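Local coordinates for conserved hypothetical protein (Thermoplasma acidophilum, PDB 1RLH), which is of unknown function but belongs to the adenosine-specific kinase family and may transfer adenosine monophosphate to proteins, at residues Glu45-His50 with Tyr56-Ser61. Numbering follows the deposited sequence.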
# COMPACT_ATOMS: atom_id res chain seq x y z
N GLU A 45 -2.51 15.04 0.78
CA GLU A 45 -1.93 16.35 0.57
C GLU A 45 -0.46 16.32 0.15
O GLU A 45 -0.06 17.03 -0.77
CB GLU A 45 -2.07 17.19 1.84
CG GLU A 45 -2.24 18.67 1.57
CD GLU A 45 -3.53 18.97 0.82
OE1 GLU A 45 -4.61 18.63 1.34
OE2 GLU A 45 -3.46 19.55 -0.28
N ILE A 46 0.33 15.49 0.82
CA ILE A 46 1.75 15.41 0.52
C ILE A 46 2.04 14.98 -0.92
O ILE A 46 3.08 15.34 -1.48
CB ILE A 46 2.48 14.46 1.50
CG1 ILE A 46 3.98 14.77 1.50
CG2 ILE A 46 2.24 13.01 1.11
CD1 ILE A 46 4.74 14.08 2.61
N ILE A 47 1.12 14.24 -1.53
CA ILE A 47 1.32 13.79 -2.90
C ILE A 47 0.41 14.53 -3.88
O ILE A 47 0.46 14.29 -5.09
CB ILE A 47 1.03 12.28 -3.07
CG1 ILE A 47 -0.47 12.02 -2.93
CG2 ILE A 47 1.81 11.48 -2.03
CD1 ILE A 47 -0.89 10.62 -3.31
N ARG A 48 -0.41 15.43 -3.36
CA ARG A 48 -1.35 16.17 -4.19
C ARG A 48 -0.69 16.88 -5.38
O ARG A 48 -1.14 16.74 -6.51
CB ARG A 48 -2.11 17.20 -3.35
CG ARG A 48 -3.46 17.57 -3.95
CD ARG A 48 -4.19 18.60 -3.10
NE ARG A 48 -5.64 18.50 -3.25
CZ ARG A 48 -6.30 18.60 -4.40
NH1 ARG A 48 -5.63 18.81 -5.53
NH2 ARG A 48 -7.62 18.50 -4.42
N THR A 49 0.38 17.63 -5.12
CA THR A 49 1.07 18.37 -6.17
C THR A 49 1.75 17.47 -7.20
O THR A 49 2.06 17.92 -8.31
CB THR A 49 2.13 19.31 -5.59
OG1 THR A 49 3.15 18.55 -4.93
CG2 THR A 49 1.50 20.27 -4.59
N HIS A 50 1.98 16.21 -6.85
CA HIS A 50 2.64 15.28 -7.76
C HIS A 50 1.66 14.47 -8.61
O HIS A 50 2.04 13.91 -9.64
CB HIS A 50 3.55 14.35 -6.95
CG HIS A 50 4.57 15.09 -6.14
ND1 HIS A 50 5.55 15.86 -6.72
CD2 HIS A 50 4.73 15.20 -4.80
CE1 HIS A 50 6.28 16.42 -5.77
NE2 HIS A 50 5.80 16.04 -4.60
N TYR A 56 -5.77 8.95 -9.50
CA TYR A 56 -5.17 8.25 -8.37
C TYR A 56 -6.17 7.87 -7.29
O TYR A 56 -7.32 8.31 -7.30
CB TYR A 56 -4.08 9.14 -7.74
CG TYR A 56 -4.62 10.21 -6.83
CD1 TYR A 56 -4.62 10.04 -5.44
CD2 TYR A 56 -5.15 11.40 -7.34
CE1 TYR A 56 -5.15 11.02 -4.59
CE2 TYR A 56 -5.68 12.38 -6.50
CZ TYR A 56 -5.68 12.18 -5.13
OH TYR A 56 -6.20 13.15 -4.30
N GLY A 57 -5.70 7.05 -6.37
CA GLY A 57 -6.52 6.62 -5.26
C GLY A 57 -5.58 6.37 -4.10
O GLY A 57 -4.40 6.05 -4.31
N ILE A 58 -6.07 6.53 -2.88
CA ILE A 58 -5.27 6.29 -1.69
C ILE A 58 -6.11 5.56 -0.65
O ILE A 58 -7.26 5.91 -0.41
CB ILE A 58 -4.80 7.60 -1.02
CG1 ILE A 58 -4.07 8.49 -2.03
CG2 ILE A 58 -3.86 7.27 0.15
CD1 ILE A 58 -3.69 9.85 -1.46
N GLY A 59 -5.51 4.54 -0.04
CA GLY A 59 -6.18 3.77 1.00
C GLY A 59 -5.30 3.82 2.23
O GLY A 59 -4.07 3.76 2.11
N PHE A 60 -5.90 3.92 3.41
CA PHE A 60 -5.14 4.00 4.66
C PHE A 60 -5.81 3.15 5.74
O PHE A 60 -7.01 3.27 5.98
CB PHE A 60 -5.06 5.46 5.12
CG PHE A 60 -4.40 5.65 6.46
CD1 PHE A 60 -3.05 5.35 6.64
CD2 PHE A 60 -5.14 6.11 7.55
CE1 PHE A 60 -2.44 5.51 7.89
CE2 PHE A 60 -4.54 6.27 8.80
CZ PHE A 60 -3.19 5.97 8.97
N SER A 61 -5.03 2.31 6.41
CA SER A 61 -5.56 1.44 7.44
C SER A 61 -5.43 2.07 8.83
O SER A 61 -4.39 1.96 9.48
CB SER A 61 -4.82 0.09 7.40
OG SER A 61 -5.59 -0.97 7.95
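Ile47 O accepts the backbone N-H of His50, with the nitrogen 3.0 Å away, while the Ile47 side chain turns to Ile58 and Tyr56. The closer meeting is tip to tip: Ile47 CD1 and Ile58 CD1 stand 3.4 Å apart, tighter than two methyls usually pack. Ile47 holds CG1 between its backbone N and carbonyl carbon (chi1 71°), and with chi2 extended its terminal methyl reaches the strand, although Ile47 CA and Ile58 CA are 10.1 Å apart. Isoleucine suits both buried places: its longer branch ends in a methyl that reaches across, and it has no polar group to satisfy. Ile58 CG1, beside its own backbone N, lies at the edge of the Tyr56 ring, in its plane. Tyr56 CD1 receives Ile47 CD1 obliquely, at 4.3 Å. Tyrosine fits because it offers an apolar flank to the isoleucine and a polar end, OH, that hydrogen-bonds to the Asn44 side chain. Cys114 of helix 104-115 also touches Ile47, and Val40 touches Ile58. At the surface, Arg48 NE and Glu45 OE2 form a long salt bridge, 3.8 Å, within 45-50. Residues 45-50 thus pack on strand 55-61 of the five-stranded antiparallel sheet through dispersion and burial of apolar surface alone.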